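Local coordinates for minor fimbrium tip subunit Mfa3 (Porphyromonas gingivalis ATCC 33277, PDB 5NF4), which forms part of the tip of the minor fimbriae, filaments that mediate biofilm formation and adhesion to host cells and other oral bacteria, at residues F114-I119 and H137-F142. Sequence-based numbering, arbitrary orientation.
Sequences FFVANI and HFMQVF. With FMT (formic acid), chain C.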
loop_
_atom_site.group_PDB
_atom_site.type_symbol
_atom_site.label_atom_id
_atom_site.label_comp_id
_atom_site.label_asym_id
_atom_site.label_seq_id
_atom_site.Cartn_x
_atom_site.Cartn_y
_atom_site.Cartn_z
ATOM N N PHE A 114 -12.293 -12.648 1.235
ATOM C CA PHE A 114 -10.959 -12.209 0.816
ATOM C C PHE A 114 -11.086 -11.572 -0.550
ATOM O O PHE A 114 -11.644 -12.164 -1.459
ATOM C CB PHE A 114 -9.952 -13.365 0.747
ATOM C CG PHE A 114 -9.676 -14.013 2.061
ATOM C CD1 PHE A 114 -10.602 -14.908 2.605
ATOM C CD2 PHE A 114 -8.502 -13.760 2.757
ATOM C CE1 PHE A 114 -10.352 -15.531 3.815
ATOM C CE2 PHE A 114 -8.243 -14.387 3.970
ATOM C CZ PHE A 114 -9.204 -15.275 4.513
ATOM N N PHE A 115 -10.494 -10.382 -0.696
ATOM C CA PHE A 115 -10.512 -9.653 -1.943
ATOM C C PHE A 115 -9.060 -9.361 -2.339
ATOM O O PHE A 115 -8.297 -8.828 -1.537
ATOM C CB PHE A 115 -11.282 -8.339 -1.836
ATOM C CG PHE A 115 -12.765 -8.525 -1.619
ATOM C CD1 PHE A 115 -13.279 -8.653 -0.341
ATOM C CD2 PHE A 115 -13.616 -8.594 -2.698
ATOM C CE1 PHE A 115 -14.633 -8.820 -0.139
ATOM C CE2 PHE A 115 -14.991 -8.761 -2.519
ATOM C CZ PHE A 115 -15.499 -8.876 -1.242
ATOM N N VAL A 116 -8.721 -9.725 -3.570
ATOM C CA VAL A 116 -7.357 -9.558 -4.109
ATOM C C VAL A 116 -7.470 -8.928 -5.498
ATOM O O VAL A 116 -8.112 -9.483 -6.370
ATOM C CB VAL A 116 -6.614 -10.917 -4.183
ATOM C CG1 VAL A 116 -5.245 -10.742 -4.773
ATOM C CG2 VAL A 116 -6.459 -11.502 -2.767
ATOM N N ALA A 117 -6.799 -7.787 -5.718
ATOM C CA ALA A 117 -6.898 -7.078 -6.971
ATOM C C ALA A 117 -5.540 -6.926 -7.629
ATOM O O ALA A 117 -4.531 -6.835 -6.929
ATOM C CB ALA A 117 -7.509 -5.704 -6.772
ATOM N N ASN A 118 -5.559 -6.958 -8.960
ATOM C CA ASN A 118 -4.375 -6.688 -9.773
ATOM C C ASN A 118 -3.202 -7.638 -9.519
ATOM O O ASN A 118 -2.045 -7.270 -9.683
ATOM C CB ASN A 118 -3.943 -5.252 -9.531
ATOM C CG ASN A 118 -4.969 -4.256 -10.025
ATOM O OD1 ASN A 118 -5.790 -4.588 -10.884
ATOM N ND2 ASN A 118 -4.898 -3.015 -9.526
ATOM N N ILE A 119 -3.508 -8.861 -9.153
ATOM C CA ILE A 119 -2.495 -9.900 -9.017
ATOM C C ILE A 119 -2.409 -10.703 -10.323
ATOM O O ILE A 119 -3.409 -11.217 -10.823
ATOM C CB ILE A 119 -2.831 -10.805 -7.806
ATOM C CG1 ILE A 119 -2.711 -10.004 -6.502
ATOM C CG2 ILE A 119 -1.946 -12.046 -7.768
ATOM C CD1 ILE A 119 -1.335 -9.381 -6.256
ATOM N N HIS A 137 -2.379 -18.621 3.684
ATOM C CA HIS A 137 -0.994 -18.765 3.204
ATOM C C HIS A 137 -0.766 -17.875 1.991
ATOM O O HIS A 137 0.284 -17.199 1.894
ATOM C CB HIS A 137 -0.669 -20.238 2.875
ATOM C CG HIS A 137 -0.436 -21.110 4.082
ATOM N ND1 HIS A 137 0.364 -20.745 5.147
ATOM C CD2 HIS A 137 -0.882 -22.358 4.367
ATOM C CE1 HIS A 137 0.378 -21.723 6.043
ATOM N NE2 HIS A 137 -0.369 -22.714 5.594
ATOM N N PHE A 138 -1.718 -17.856 1.058
ATOM C CA PHE A 138 -1.594 -17.057 -0.149
ATOM C C PHE A 138 -1.494 -15.577 0.199
ATOM O O PHE A 138 -0.649 -14.853 -0.355
ATOM C CB PHE A 138 -2.793 -17.309 -1.087
ATOM C CG PHE A 138 -2.704 -16.604 -2.420
ATOM C CD1 PHE A 138 -3.130 -15.277 -2.554
ATOM C CD2 PHE A 138 -2.164 -17.249 -3.526
ATOM C CE1 PHE A 138 -3.058 -14.635 -3.796
ATOM C CE2 PHE A 138 -2.061 -16.611 -4.753
ATOM C CZ PHE A 138 -2.500 -15.305 -4.898
ATOM N N MET A 139 -2.354 -15.115 1.104
ATOM C CA MET A 139 -2.297 -13.714 1.530
ATOM C C MET A 139 -0.949 -13.311 2.168
ATOM O O MET A 139 -0.560 -12.147 2.110
ATOM C CB MET A 139 -3.379 -13.384 2.538
ATOM C CG MET A 139 -4.789 -13.548 2.013
ATOM S SD MET A 139 -5.314 -12.499 0.626
ATOM C CE MET A 139 -5.645 -11.014 1.537
ATOM N N GLN A 140 -0.265 -14.270 2.782
ATOM C CA GLN A 140 0.941 -14.014 3.560
ATOM C C GLN A 140 2.199 -14.110 2.708
ATOM O O GLN A 140 3.259 -13.776 3.181
ATOM C CB GLN A 140 1.009 -15.002 4.739
ATOM C CG GLN A 140 -0.079 -14.714 5.792
ATOM C CD GLN A 140 -0.437 -15.921 6.676
ATOM O OE1 GLN A 140 0.275 -16.924 6.704
ATOM N NE2 GLN A 140 -1.567 -15.822 7.387
ATOM N N VAL A 141 2.080 -14.554 1.462
ATOM C CA VAL A 141 3.277 -14.681 0.598
ATOM C C VAL A 141 3.990 -13.342 0.420
ATOM O O VAL A 141 3.340 -12.314 0.205
ATOM C CB VAL A 141 2.883 -15.270 -0.789
ATOM C CG1 VAL A 141 4.048 -15.203 -1.811
ATOM C CG2 VAL A 141 2.431 -16.721 -0.640
ATOM N N PHE A 142 5.326 -13.364 0.505
ATOM C CA PHE A 142 6.146 -12.195 0.150
ATOM C C PHE A 142 6.313 -12.191 -1.372
ATOM O O PHE A 142 6.817 -13.140 -1.970
ATOM C CB PHE A 142 7.478 -12.247 0.924
ATOM C CG PHE A 142 7.290 -12.291 2.397
ATOM C CD1 PHE A 142 6.692 -11.228 3.069
ATOM C CD2 PHE A 142 7.672 -13.409 3.113
ATOM C CE1 PHE A 142 6.485 -11.277 4.447
ATOM C CE2 PHE A 142 7.485 -13.450 4.489
ATOM C CZ PHE A 142 6.877 -12.385 5.149
HETATM C C FMT C . 3.200 -17.834 5.920
HETATM O O1 FMT C . 4.307 -18.331 5.768
HETATM O O2 FMT C . 2.197 -18.408 5.503
#
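Met139 reaches from helix 132-140 to the strand ending at Ala117 and puts its thioether between Phe114 and Val116, two residues whose CB atoms both point at the helix. Its chain is folded rather than extended: the bends at chi2 (-63°) and chi3 (-79°) set SD against Val116 and bring CE back beside the Phe114 ring. CG lies 3.8 Å from Phe114 CD2, and SD sits 5.3 Å from the centroid of the Phe114 ring, a Met-aromatic contact in which the sulfur approaches obliquely. On the Val116 side, CG2 meets Met139 SD at 3.7 Å, the two side chains running past each other in opposite directions. The Val116 rotamer, with CG1 anti to the backbone N (chi1 178°), leaves CG2 as the branch that touches the sulfur. One residue earlier on the helix, Phe138 makes a looser contact where the chain has left the strand: Ile119 CG2 stands 4.4 Å from Phe138 CZ, at the ring edge and near its plane. Met122 of helix 122-126 touches both Val116 and Phe138, and Arg143 forms a cation-pi contact with Phe138. Across the segments the contact is apolar side chain against side chain, and the nearest CA atoms, Val116 and Met139, remain 8.6 Å apart. Beneath the helix the strand keeps its backbone pairing, Phe114 with Leu75 and Val116 with Ala73 on one flank, Phe115 with Arg163 on the other. The arrangement is that of a short helix, in the connection following strand 109-117, packed over one face of a beta-sheet in this fimbrillin-superfamily protein, with alternate strand residues meeting Met139.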